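Local atomic coordinates of type IV pilus assembly protein PilC (PDB entry 2WHN), a protein that probably controls type IV pilus assembly and disassembly from the inner membrane and helps to localise its partner PilB and support that protein's ATPase activity. Residues 28-31 / 32-36; 44-47 / 48-51; 63-66 / 67-71; 82-85 / 86-90; 100-103 / 104-108. One frame throughout, in Å; residues are numbered along the deposited sequence.

How the interactions relate
All five contacts in this N-terminal domain of PilC, a GSP F family protein, are local, each between abutting pieces of chain; none closes a long loop, and they run in series without nesting or crossing. From the N terminus, interaction 1 carries the turn after helix 12-28 into helix 32-39. Interaction 2 starts helix 46-60, interaction 3 spans helix 65-70 and its ends, interaction 4 ends helix 77-89, and interaction 5 lies in the later part of helix 92-109. Interaction 3 is the junction: Phe65 CG meets Leu32 CD2 of interaction 1 at 3.6 Å, while Phe65 and Ser66 also touch interaction 4. Interactions 2 and 5 touch none of the others, but each belongs to a helix that packs against helix 12-28.

Interaction 1 (28-31 / 32-36); sequences AGLT and LLQAL
Thr31 O takes the N-H of Ala35 at 2.9 Å, and this is the first regular bond of helix 32-39. Thr31 itself is the N-cap residue, and with Gln34 it forms a capping box. In one direction Gln34 N donates to Thr31 OG1 (3.2 Å, a fairly straight bond at 163°). In the other, Thr31 N donates to Gln34 OE1 at 3.0 Å. Here the donor stands well above the amide plane, 50° out of it, so the interaction does not use a lone pair in that plane. Both halves depend on the side-chain torsions. The threonine hydroxyl sits between its own backbone N and carbonyl carbon (chi1 69°), facing into the first turn. Gln34 runs back alongside its backbone N and stays extended beyond CG, which carries its amide to the residue before the helix. Gln34 OE1 also rests 3.6 Å from Leu30 CA, with the two side chains crossing at about a right angle. Thr31 CG2 also packs near the amide, 3.8 Å from Gln34 OE1. The box therefore ties up two backbone N-H groups where the chain enters the helix.

Just upstream, Gly29 has positive phi and ends helix 12-28 in a Schellman motif, leaving only a very short connection between the two helices. Leu30 leans on Met25 of helix 12-28, and Ala35 packs against Leu22 and Met25 of that helix. Leu33 and Leu36 turn to helix 46-60, where Arg56 meets both and Val59 meets Leu33.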
loop_
_atom_site.group_PDB
_atom_site.type_symbol
_atom_site.label_atom_id
_atom_site.label_comp_id
_atom_site.label_asym_id
_atom_site.label_seq_id
_atom_site.Cartn_x
_atom_site.Cartn_y
_atom_site.Cartn_z
ATOM N N ALA A 28 0.528 -14.838 -5.258
ATOM C CA ALA A 28 0.566 -16.205 -4.746
ATOM C C ALA A 28 -0.845 -16.751 -4.558
ATOM O O ALA A 28 -1.036 -17.954 -4.399
ATOM C CB ALA A 28 1.336 -16.266 -3.431
ATOM N N GLY A 29 -1.822 -15.850 -4.510
ATOM C CA GLY A 29 -3.222 -16.244 -4.471
ATOM C C GLY A 29 -3.982 -15.834 -3.225
ATOM O O GLY A 29 -5.177 -16.097 -3.123
ATOM N N LEU A 30 -3.302 -15.210 -2.263
ATOM C CA LEU A 30 -3.979 -14.692 -1.071
ATOM C C LEU A 30 -4.942 -13.571 -1.461
ATOM O O LEU A 30 -4.669 -12.824 -2.396
ATOM C CB LEU A 30 -2.963 -14.154 -0.059
ATOM C CG LEU A 30 -2.122 -15.170 0.722
ATOM C CD1 LEU A 30 -1.308 -16.026 -0.233
ATOM C CD2 LEU A 30 -1.201 -14.457 1.705
ATOM N N THR A 31 -6.046 -13.437 -0.729
ATOM C CA THR A 31 -6.958 -12.308 -0.932
ATOM C C THR A 31 -6.356 -10.998 -0.434
ATOM O O THR A 31 -5.431 -10.990 0.384
ATOM C CB THR A 31 -8.319 -12.510 -0.224
ATOM O OG1 THR A 31 -8.140 -12.439 1.195
ATOM C CG2 THR A 31 -8.936 -13.850 -0.598
ATOM N N LEU A 32 -6.929 -9.892 -0.892
ATOM C CA LEU A 32 -6.507 -8.571 -0.448
ATOM C C LEU A 32 -6.481 -8.449 1.075
ATOM O O LEU A 32 -5.507 -7.959 1.645
ATOM C CB LEU A 32 -7.415 -7.495 -1.046
ATOM C CG LEU A 32 -7.110 -6.067 -0.599
ATOM C CD1 LEU A 32 -5.701 -5.681 -1.018
ATOM C CD2 LEU A 32 -8.138 -5.091 -1.164
ATOM N N LEU A 33 -7.561 -8.870 1.730
ATOM C CA LEU A 33 -7.689 -8.694 3.176
ATOM C C LEU A 33 -6.758 -9.619 3.954
ATOM O O LEU A 33 -6.220 -9.239 4.994
ATOM C CB LEU A 33 -9.139 -8.897 3.635
ATOM C CG LEU A 33 -10.026 -7.646 3.591
ATOM C CD1 LEU A 33 -11.457 -7.955 4.029
ATOM C CD2 LEU A 33 -9.425 -6.525 4.434
ATOM N N GLN A 34 -6.599 -10.847 3.474
ATOM C CA GLN A 34 -5.575 -11.729 4.025
ATOM C C GLN A 34 -4.195 -11.074 3.964
ATOM O O GLN A 34 -3.466 -11.051 4.958
ATOM C CB GLN A 34 -5.563 -13.068 3.291
ATOM C CG GLN A 34 -6.693 -13.992 3.694
ATOM C CD GLN A 34 -6.933 -15.086 2.676
ATOM O OE1 GLN A 34 -6.188 -15.222 1.705
ATOM N NE2 GLN A 34 -7.972 -15.878 2.896
ATOM N N ALA A 35 -3.855 -10.516 2.804
ATOM C CA ALA A 35 -2.539 -9.901 2.603
ATOM C C ALA A 35 -2.327 -8.699 3.520
ATOM O O ALA A 35 -1.258 -8.542 4.119
ATOM C CB ALA A 35 -2.356 -9.492 1.146
ATOM N N LEU A 36 -3.355 -7.866 3.648
ATOM C CA LEU A 36 -3.251 -6.660 4.457
ATOM C C LEU A 36 -3.043 -6.979 5.938
ATOM O O LEU A 36 -2.275 -6.302 6.615
ATOM C CB LEU A 36 -4.480 -5.767 4.267
ATOM C CG LEU A 36 -4.635 -5.139 2.879
ATOM C CD1 LEU A 36 -5.987 -4.467 2.733
ATOM C CD2 LEU A 36 -3.510 -4.153 2.598
#

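Interaction 2 (44-47 / 48-51); sequences ENRK and FREI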
loop_
_atom_site.group_PDB
_atom_site.type_symbol
_atom_site.label_atom_id
_atom_site.label_comp_id
_atom_site.label_asym_id
_atom_site.label_seq_id
_atom_site.Cartn_x
_atom_site.Cartn_y
_atom_site.Cartn_z
ATOM N N GLU A 44 7.473 -1.841 9.092
ATOM C CA GLU A 44 8.481 -1.362 10.040
ATOM C C GLU A 44 8.185 0.045 10.554
ATOM O O GLU A 44 8.359 0.330 11.738
ATOM C CB GLU A 44 9.878 -1.406 9.415
ATOM C CG GLU A 44 10.990 -1.643 10.422
ATOM C CD GLU A 44 12.215 -0.781 10.168
ATOM O OE1 GLU A 44 12.476 -0.446 8.991
ATOM O OE2 GLU A 44 12.921 -0.443 11.146
ATOM N N ASN A 45 7.783 0.931 9.649
ATOM C CA ASN A 45 7.480 2.312 10.008
ATOM C C ASN A 45 6.158 2.434 10.765
ATOM O O ASN A 45 5.108 2.054 10.254
ATOM C CB ASN A 45 7.451 3.188 8.753
ATOM C CG ASN A 45 7.173 4.646 9.066
ATOM O OD1 ASN A 45 8.092 5.417 9.346
ATOM N ND2 ASN A 45 5.906 5.036 9.001
ATOM N N ARG A 46 6.214 2.979 11.977
ATOM C CA ARG A 46 5.048 3.014 12.861
ATOM C C ARG A 46 3.884 3.784 12.258
ATOM O O ARG A 46 2.720 3.420 12.449
ATOM C CB ARG A 46 5.411 3.626 14.216
ATOM C CG ARG A 46 4.260 3.617 15.212
ATOM C CD ARG A 46 4.477 4.621 16.332
ATOM N NE ARG A 46 4.046 5.967 15.958
ATOM C CZ ARG A 46 2.789 6.398 16.028
ATOM N NH1 ARG A 46 1.829 5.589 16.453
ATOM N NH2 ARG A 46 2.492 7.639 15.671
ATOM N N LYS A 47 4.199 4.895 11.601
ATOM C CA LYS A 47 3.183 5.729 10.981
ATOM C C LYS A 47 2.548 5.037 9.777
ATOM O O LYS A 47 1.339 5.149 9.551
ATOM C CB LYS A 47 3.774 7.078 10.572
ATOM C CG LYS A 47 2.730 8.151 10.319
ATOM C CD LYS A 47 3.166 9.494 10.901
ATOM C CE LYS A 47 1.980 10.435 11.054
ATOM N NZ LYS A 47 2.357 11.682 11.792
ATOM N N PHE A 48 3.357 4.307 9.016
ATOM C CA PHE A 48 2.827 3.514 7.914
ATOM C C PHE A 48 1.971 2.369 8.437
ATOM O O PHE A 48 0.931 2.053 7.857
ATOM C CB PHE A 48 3.947 2.979 7.023
ATOM C CG PHE A 48 3.498 2.643 5.624
ATOM C CD1 PHE A 48 2.330 3.186 5.107
ATOM C CD2 PHE A 48 4.265 1.826 4.814
ATOM C CE1 PHE A 48 1.918 2.885 3.816
ATOM C CE2 PHE A 48 3.873 1.544 3.513
ATOM C CZ PHE A 48 2.699 2.067 3.016
ATOM N N ARG A 49 2.393 1.780 9.555
ATOM C CA ARG A 49 1.623 0.728 10.216
ATOM C C ARG A 49 0.246 1.237 10.621
ATOM O O ARG A 49 -0.759 0.551 10.431
ATOM C CB ARG A 49 2.359 0.211 11.455
ATOM C CG ARG A 49 3.268 -0.975 11.197
ATOM C CD ARG A 49 3.239 -1.965 12.353
ATOM N NE ARG A 49 3.526 -1.327 13.636
ATOM C CZ ARG A 49 4.682 -0.746 13.946
ATOM N NH1 ARG A 49 5.669 -0.702 13.061
ATOM N NH2 ARG A 49 4.847 -0.199 15.142
ATOM N N GLU A 50 0.207 2.425 11.215
ATOM C CA GLU A 50 -1.057 3.032 11.598
ATOM C C GLU A 50 -1.909 3.300 10.362
ATOM O O GLU A 50 -3.116 3.077 10.370
ATOM C CB GLU A 50 -0.819 4.323 12.383
ATOM C CG GLU A 50 -0.297 4.095 13.795
ATOM C CD GLU A 50 -1.400 4.126 14.831
ATOM O OE1 GLU A 50 -2.577 3.953 14.448
ATOM O OE2 GLU A 50 -1.099 4.354 16.026
ATOM N N ILE A 51 -1.260 3.746 9.291
ATOM C CA ILE A 51 -1.937 3.992 8.024
ATOM C C ILE A 51 -2.579 2.713 7.504
ATOM O O ILE A 51 -3.725 2.713 7.051
ATOM C CB ILE A 51 -0.946 4.491 6.952
ATOM C CG1 ILE A 51 -0.384 5.864 7.332
ATOM C CG2 ILE A 51 -1.612 4.533 5.592
ATOM C CD1 ILE A 51 -1.363 6.987 7.147
#
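The backbone leaves a loop at Asn45, the N-cap, and winds straight into the first turn of helix 46-60, with Arg49 N bonded to Asn45 O at 2.8 Å and Glu50 N to Arg46 O at 3.0 Å. Arg49 sends its side chain back toward the start of the helix. Bends at chi2 and chi3 (-53°) lay one face of its guanidinium over Arg46 CA, which stands 3.5 Å from the plane and off toward the rim. From there NH1 of Arg49 reaches Glu44 O at 3.2 Å, near the guanidinium plane, though the N-H points poorly (126°) and the bond is weak. The same NH1 donates to Thr43 O, so one terminal nitrogen serves two carbonyls of the approaching loop.

Along the outer side runs an i/i+4 salt bridge of the kind common on exposed helices. Arg46 and Glu50 lie side by side and point the same way, with Arg46 NH1 3.2 Å from Glu50 OE2. The carboxylate comes at the guanidinium edge, but the two planes stand 82° apart and the hydrogen bond is weak. Arg46 has a stronger hold through NE on Glu7, in the N-terminal part of the chain. Arg46 CG also passes 3.9 Å from Arg49 NH2, the two guanidinium groups being nearly perpendicular.

Inward the character changes. Phe48 CB packs on Asn45 CB at 3.9 Å, and the buried phenylalanine ring leads away from the turn to meet Phe18 of helix 12-28 edge-to-face. Pro10 touches both Asn45 and Phe48, Phe75 lies against Phe48, and Ile51 reaches His72.

Interaction 3 (63-66 / 67-71); sequences MAFS and EALSK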
loop_
_atom_site.group_PDB
_atom_site.type_symbol
_atom_site.label_atom_id
_atom_site.label_comp_id
_atom_site.label_asym_id
_atom_site.label_seq_id
_atom_site.Cartn_x
_atom_site.Cartn_y
_atom_site.Cartn_z
ATOM N N MET A 63 -15.539 -0.587 2.246
ATOM C CA MET A 63 -15.050 0.508 1.410
ATOM C C MET A 63 -14.074 -0.029 0.369
ATOM O O MET A 63 -13.422 -1.057 0.584
ATOM C CB MET A 63 -14.370 1.579 2.273
ATOM C CG MET A 63 -13.653 2.664 1.482
ATOM S SD MET A 63 -12.852 3.886 2.546
ATOM C CE MET A 63 -14.140 4.150 3.773
ATOM N N ALA A 64 -13.999 0.647 -0.773
ATOM C CA ALA A 64 -13.112 0.226 -1.846
ATOM C C ALA A 64 -11.651 0.422 -1.451
ATOM O O ALA A 64 -11.322 1.332 -0.687
ATOM C CB ALA A 64 -13.431 0.986 -3.127
ATOM N N PHE A 65 -10.785 -0.454 -1.955
ATOM C CA PHE A 65 -9.360 -0.409 -1.634
ATOM C C PHE A 65 -8.752 0.922 -2.075
ATOM O O PHE A 65 -8.031 1.573 -1.311
ATOM C CB PHE A 65 -8.628 -1.585 -2.301
ATOM C CG PHE A 65 -7.170 -1.685 -1.941
ATOM C CD1 PHE A 65 -6.726 -1.352 -0.670
ATOM C CD2 PHE A 65 -6.251 -2.165 -2.863
ATOM C CE1 PHE A 65 -5.383 -1.469 -0.334
ATOM C CE2 PHE A 65 -4.910 -2.282 -2.538
ATOM C CZ PHE A 65 -4.473 -1.931 -1.274
ATOM N N SER A 66 -9.075 1.337 -3.295
ATOM C CA SER A 66 -8.564 2.590 -3.839
ATOM C C SER A 66 -8.988 3.807 -3.022
ATOM O O SER A 66 -8.199 4.731 -2.834
ATOM C CB SER A 66 -8.992 2.761 -5.295
ATOM O OG SER A 66 -10.395 2.693 -5.409
ATOM N N GLU A 67 -10.225 3.811 -2.531
ATOM C CA GLU A 67 -10.682 4.917 -1.690
ATOM C C GLU A 67 -10.007 4.897 -0.319
ATOM O O GLU A 67 -9.672 5.946 0.228
ATOM C CB GLU A 67 -12.207 4.931 -1.533
ATOM C CG GLU A 67 -12.687 5.982 -0.524
ATOM C CD GLU A 67 -14.189 6.208 -0.549
ATOM O OE1 GLU A 67 -14.931 5.284 -0.938
ATOM O OE2 GLU A 67 -14.631 7.310 -0.151
ATOM N N ALA A 68 -9.798 3.706 0.232
ATOM C CA ALA A 68 -9.055 3.584 1.483
ATOM C C ALA A 68 -7.643 4.160 1.345
ATOM O O ALA A 68 -7.180 4.900 2.214
ATOM C CB ALA A 68 -9.007 2.136 1.945
ATOM N N LEU A 69 -6.982 3.854 0.233
ATOM C CA LEU A 69 -5.665 4.418 -0.063
ATOM C C LEU A 69 -5.719 5.933 -0.227
ATOM O O LEU A 69 -4.812 6.649 0.206
ATOM C CB LEU A 69 -5.079 3.795 -1.331
ATOM C CG LEU A 69 -4.976 2.268 -1.393
ATOM C CD1 LEU A 69 -4.389 1.830 -2.727
ATOM C CD2 LEU A 69 -4.152 1.732 -0.236
ATOM N N SER A 70 -6.753 6.416 -0.911
ATOM C CA SER A 70 -6.802 7.816 -1.316
ATOM C C SER A 70 -6.865 8.734 -0.102
ATOM O O SER A 70 -6.700 9.948 -0.224
ATOM C CB SER A 70 -7.993 8.075 -2.239
ATOM O OG SER A 70 -9.206 8.050 -1.512
ATOM N N LYS A 71 -7.073 8.143 1.070
ATOM C CA LYS A 71 -7.128 8.901 2.314
ATOM C C LYS A 71 -5.739 9.304 2.799
ATOM O O LYS A 71 -5.611 10.075 3.748
ATOM C CB LYS A 71 -7.822 8.088 3.405
ATOM C CG LYS A 71 -9.333 8.074 3.309
ATOM C CD LYS A 71 -9.931 7.179 4.380
ATOM C CE LYS A 71 -11.425 7.407 4.523
ATOM N NZ LYS A 71 -11.978 6.667 5.691
#
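Leu69 hangs over one face of the Phe65 ring, its CD1 4.1 Å from the centroid and only 11° off the normal, a clean CH-pi contact. Its other methyl, CD2, reaches toward the rim and comes to 3.4 Å from Phe65 CE1. One turn of helix separates the two residues. Phe65 points its ring opposite its own backbone N (chi1 -175°), while Leu69 keeps CG beside the N (chi1 -54°), which brings CD1 over the ring and leaves CD2 beyond the rim at CE1.

On another side of the turn Met63 reaches forward from the loop. Its thioether SD lies 3.7 Å from Glu67 CG, the two chains crossing at about a right angle, and 4.3 Å from Ala68 CB. The terminal CE of Met63 ends 3.8 Å from Lys71 NZ.

Behind these side chains the backbone fixes the spacing. Helix 65-70 opens after Ala64, its N-cap residue, and Ala64 O takes Ala68 N at 3.0 Å. Leu69 N and Ser70 N bond in the same way to Phe65 O and Ser66 O. At the far end Ser70 OG donates to Glu67 O at 2.8 Å.

This short helix is wedged between two longer ones. Phe65 and Leu69 press on Val83 of helix 77-89. On helix 46-60, Val55 touches both Phe65 and Ala68, and Lys71 NZ makes a salt bridge with Asp58.

Interaction 4 (82-85 / 86-90); sequences LVRA and GETSG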
loop_
_atom_site.group_PDB
_atom_site.type_symbol
_atom_site.label_atom_id
_atom_site.label_comp_id
_atom_site.label_asym_id
_atom_site.label_seq_id
_atom_site.Cartn_x
_atom_site.Cartn_y
_atom_site.Cartn_z
ATOM N N LEU A 82 -4.365 3.557 -10.580
ATOM C CA LEU A 82 -3.970 2.244 -11.071
ATOM C C LEU A 82 -4.595 1.126 -10.238
ATOM O O LEU A 82 -5.162 0.178 -10.780
ATOM C CB LEU A 82 -2.445 2.115 -11.079
ATOM C CG LEU A 82 -1.767 2.711 -12.311
ATOM C CD1 LEU A 82 -0.250 2.687 -12.155
ATOM C CD2 LEU A 82 -2.204 1.957 -13.570
ATOM N N VAL A 83 -4.504 1.256 -8.917
ATOM C CA VAL A 83 -5.200 0.353 -8.005
ATOM C C VAL A 83 -6.694 0.314 -8.292
ATOM O O VAL A 83 -7.312 -0.752 -8.262
ATOM C CB VAL A 83 -4.960 0.732 -6.524
ATOM C CG1 VAL A 83 -5.956 0.014 -5.612
ATOM C CG2 VAL A 83 -3.530 0.398 -6.126
ATOM N N ARG A 84 -7.272 1.471 -8.605
ATOM C CA ARG A 84 -8.698 1.542 -8.925
ATOM C C ARG A 84 -9.042 0.740 -10.180
ATOM O O ARG A 84 -10.091 0.097 -10.249
ATOM C CB ARG A 84 -9.149 2.995 -9.092
ATOM C CG ARG A 84 -10.549 3.137 -9.670
ATOM C CD ARG A 84 -11.581 2.563 -8.716
ATOM N NE ARG A 84 -12.895 2.442 -9.338
ATOM C CZ ARG A 84 -13.949 1.887 -8.748
ATOM N NH1 ARG A 84 -13.843 1.401 -7.517
ATOM N NH2 ARG A 84 -15.105 1.816 -9.392
ATOM N N ALA A 85 -8.168 0.791 -11.178
ATOM C CA ALA A 85 -8.355 -0.015 -12.384
ATOM C C ALA A 85 -8.244 -1.505 -12.052
ATOM O O ALA A 85 -8.985 -2.327 -12.585
ATOM C CB ALA A 85 -7.341 0.371 -13.452
ATOM N N GLY A 86 -7.345 -1.835 -11.131
ATOM C CA GLY A 86 -7.145 -3.221 -10.708
ATOM C C GLY A 86 -8.341 -3.826 -9.998
ATOM O O GLY A 86 -8.658 -4.999 -10.193
ATOM N N GLU A 87 -9.001 -3.032 -9.161
ATOM C CA GLU A 87 -10.194 -3.492 -8.448
ATOM C C GLU A 87 -11.256 -3.994 -9.413
ATOM O O GLU A 87 -11.977 -4.945 -9.113
ATOM C CB GLU A 87 -10.790 -2.369 -7.599
ATOM C CG GLU A 87 -9.840 -1.765 -6.595
ATOM C CD GLU A 87 -10.423 -0.541 -5.925
ATOM O OE1 GLU A 87 -11.370 0.051 -6.483
ATOM O OE2 GLU A 87 -9.946 -0.183 -4.830
ATOM N N THR A 88 -11.386 -3.311 -10.547
ATOM C CA THR A 88 -12.482 -3.570 -11.479
ATOM C C THR A 88 -12.115 -4.607 -12.535
ATOM O O THR A 88 -12.965 -5.028 -13.317
ATOM C CB THR A 88 -12.936 -2.280 -12.195
ATOM O OG1 THR A 88 -13.324 -1.298 -11.224
ATOM C CG2 THR A 88 -14.113 -2.566 -13.115
ATOM N N SER A 89 -10.849 -5.010 -12.565
ATOM C CA SER A 89 -10.345 -5.861 -13.642
ATOM C C SER A 89 -9.953 -7.241 -13.136
ATOM O O SER A 89 -9.627 -8.132 -13.923
ATOM C CB SER A 89 -9.132 -5.208 -14.309
ATOM O OG SER A 89 -7.954 -5.447 -13.554
ATOM N N GLY A 90 -9.918 -7.390 -11.814
ATOM C CA GLY A 90 -9.371 -8.588 -11.194
ATOM C C GLY A 90 -7.912 -8.818 -11.545
ATOM O O GLY A 90 -7.474 -9.957 -11.702
#
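Val83 and Glu87 meet in the last turns of helix 77-89, a helix C-terminus that gives way at Gly90, the first residue with positive phi. The packed half is built on the backbone. Gly86 N bonds to Leu82 O and Glu87 N to Val83 O, each at 3.0 Å, and Glu87 CG lies against Val83 O. Glu87 runs extended beyond CG, passing Val83 at a slant, with Glu87 OE2 4.1 Å from Val83 CG1. The carboxylate is turned to the first turn of helix 65-70, where OE2 probably accepts from Ser66 N, though the two atoms are modelled too close for the detail to be trusted. Gly86 is buried, and Leu82 rests on Ile95 and Leu99 of helix 92-109.

The outer half is looser. Arg84 CG is anti to the backbone N, and a bend at chi2 (65°) then swings the guanidinium toward Glu87 and Thr88. Arg84 NH1 makes a salt bridge with Glu87 OE1 at 3.0 Å. The oxygen is met nearly along its C-O axis, yet it sits 29° out of the guanidinium plane, and the two flat groups are 80° apart, so this is one N-H to one oxygen, not a bidentate pair. Arg84 CD also passes 3.4 Å from Glu87 OE1. Thr88 and Ser89 are exposed, and the backbone bonding frays: Thr88 N reaches Ala85 O only weakly, at 3.3 Å. Over one face of the guanidinium, displaced toward its rim, stands Thr88 OG1, 4.0 Å from Arg84 NH2.

Interaction 5 (100-103 / 104-108); sequences ASFL and EKELE
Residues 100-108 form regular alpha helix, with four successive i/i+4 bonds joining the two segments: Glu104 N to Ala100 O (2.8 Å), Lys105 N to Ser101 O, Glu106 N to Phe102 O, and Leu107 N to Leu103 O (2.8 Å). The side chains of the later turn fold back along the earlier one. Glu104 lies extended over Ala100 O, with CD 3.4 Å from it, and ends with OE1 3.6 Å from Ser101 CA. That path aims its carboxylate at Arg20 of helix 12-28: OE2 forms a salt bridge with Arg20 NE, while Ser101 OG takes Arg20 NH2 and also bonds to Asp97 O.

This is the packing of helix 92-109 on helix 12-28, with one arginine shared between residues a turn apart. Ala100 and Leu103 touch Ser19 in the same interface, and Leu107 reaches Leu12.

Away from it, a sharp turn at chi3 (-89°) folds Lys105 CE back to 3.2 Å from Ser101 O. Glu106 OE1 comes near two hydrocarbon groups, 3.9 Å from Phe102 CE2 and 3.8 Å from Leu103 CD2. Glu106 crosses Phe102 obliquely, the carboxylate and ring planes 59° apart, but runs side by side with Leu103.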
loop_
_atom_site.group_PDB
_atom_site.type_symbol
_atom_site.label_atom_id
_atom_site.label_comp_id
_atom_site.label_asym_id
_atom_site.label_seq_id
_atom_site.Cartn_x
_atom_site.Cartn_y
_atom_site.Cartn_z
ATOM N N ALA A 100 5.297 -1.979 -7.789
ATOM C CA ALA A 100 6.416 -2.321 -6.911
ATOM C C ALA A 100 7.753 -2.259 -7.648
ATOM O O ALA A 100 8.742 -1.749 -7.120
ATOM C CB ALA A 100 6.211 -3.699 -6.294
ATOM N N SER A 101 7.779 -2.782 -8.868
ATOM C CA SER A 101 8.998 -2.774 -9.678
ATOM C C SER A 101 9.405 -1.349 -10.034
ATOM O O SER A 101 10.587 -1.008 -10.025
ATOM C CB SER A 101 8.790 -3.578 -10.961
ATOM O OG SER A 101 8.529 -4.938 -10.666
ATOM N N PHE A 102 8.419 -0.551 -10.427
ATOM C CA PHE A 102 8.624 0.866 -10.664
ATOM C C PHE A 102 9.265 1.540 -9.452
ATOM O O PHE A 102 10.217 2.315 -9.588
ATOM C CB PHE A 102 7.291 1.536 -10.993
ATOM C CG PHE A 102 7.400 3.010 -11.229
ATOM C CD1 PHE A 102 7.759 3.499 -12.475
ATOM C CD2 PHE A 102 7.168 3.909 -10.202
ATOM C CE1 PHE A 102 7.879 4.859 -12.693
ATOM C CE2 PHE A 102 7.281 5.271 -10.415
ATOM C CZ PHE A 102 7.643 5.747 -11.659
ATOM N N LEU A 103 8.745 1.239 -8.266
ATOM C CA LEU A 103 9.181 1.916 -7.048
ATOM C C LEU A 103 10.563 1.440 -6.616
ATOM O O LEU A 103 11.412 2.244 -6.215
ATOM C CB LEU A 103 8.168 1.701 -5.926
ATOM C CG LEU A 103 6.857 2.474 -6.079
ATOM C CD1 LEU A 103 5.788 1.954 -5.122
ATOM C CD2 LEU A 103 7.093 3.965 -5.875
ATOM N N GLU A 104 10.802 0.140 -6.752
ATOM C CA GLU A 104 12.103 -0.436 -6.440
ATOM C C GLU A 104 13.204 0.202 -7.277
ATOM O O GLU A 104 14.309 0.420 -6.796
ATOM C CB GLU A 104 12.091 -1.947 -6.666
ATOM C CG GLU A 104 11.601 -2.744 -5.478
ATOM C CD GLU A 104 10.983 -4.061 -5.890
ATOM O OE1 GLU A 104 11.001 -4.371 -7.103
ATOM O OE2 GLU A 104 10.505 -4.797 -5.001
ATOM N N LYS A 105 12.898 0.488 -8.537
ATOM C CA LYS A 105 13.884 1.076 -9.436
ATOM C C LYS A 105 14.073 2.567 -9.174
ATOM O O LYS A 105 15.193 3.072 -9.206
ATOM C CB LYS A 105 13.504 0.815 -10.895
ATOM C CG LYS A 105 13.825 -0.598 -11.366
ATOM C CD LYS A 105 13.423 -0.813 -12.821
ATOM C CE LYS A 105 11.986 -1.304 -12.930
ATOM N NZ LYS A 105 11.456 -1.143 -14.316
ATOM N N GLU A 106 12.978 3.265 -8.889
ATOM C CA GLU A 106 13.048 4.641 -8.411
ATOM C C GLU A 106 13.930 4.704 -7.168
ATOM O O GLU A 106 14.804 5.561 -7.055
ATOM C CB GLU A 106 11.645 5.170 -8.089
ATOM C CG GLU A 106 11.470 6.669 -8.319
ATOM C CD GLU A 106 10.368 7.277 -7.464
ATOM O OE1 GLU A 106 9.254 6.714 -7.427
ATOM O OE2 GLU A 106 10.614 8.332 -6.838
ATOM N N LEU A 107 13.720 3.761 -6.257
ATOM C CA LEU A 107 14.487 3.698 -5.020
ATOM C C LEU A 107 15.989 3.585 -5.274
ATOM O O LEU A 107 16.781 4.325 -4.692
ATOM C CB LEU A 107 14.014 2.523 -4.162
ATOM C CG LEU A 107 14.663 2.377 -2.784
ATOM C CD1 LEU A 107 14.451 3.635 -1.954
ATOM C CD2 LEU A 107 14.111 1.151 -2.065
ATOM N N GLU A 108 16.384 2.636 -6.119
ATOM C CA GLU A 108 17.803 2.354 -6.305
ATOM C C GLU A 108 18.513 3.435 -7.115
ATOM O O GLU A 108 19.714 3.651 -6.955
ATOM C CB GLU A 108 18.019 0.975 -6.926
ATOM C CG GLU A 108 17.481 0.825 -8.337
ATOM C CD GLU A 108 18.327 -0.109 -9.177
ATOM O OE1 GLU A 108 19.560 -0.125 -8.982
ATOM O OE2 GLU A 108 17.762 -0.834 -10.022
#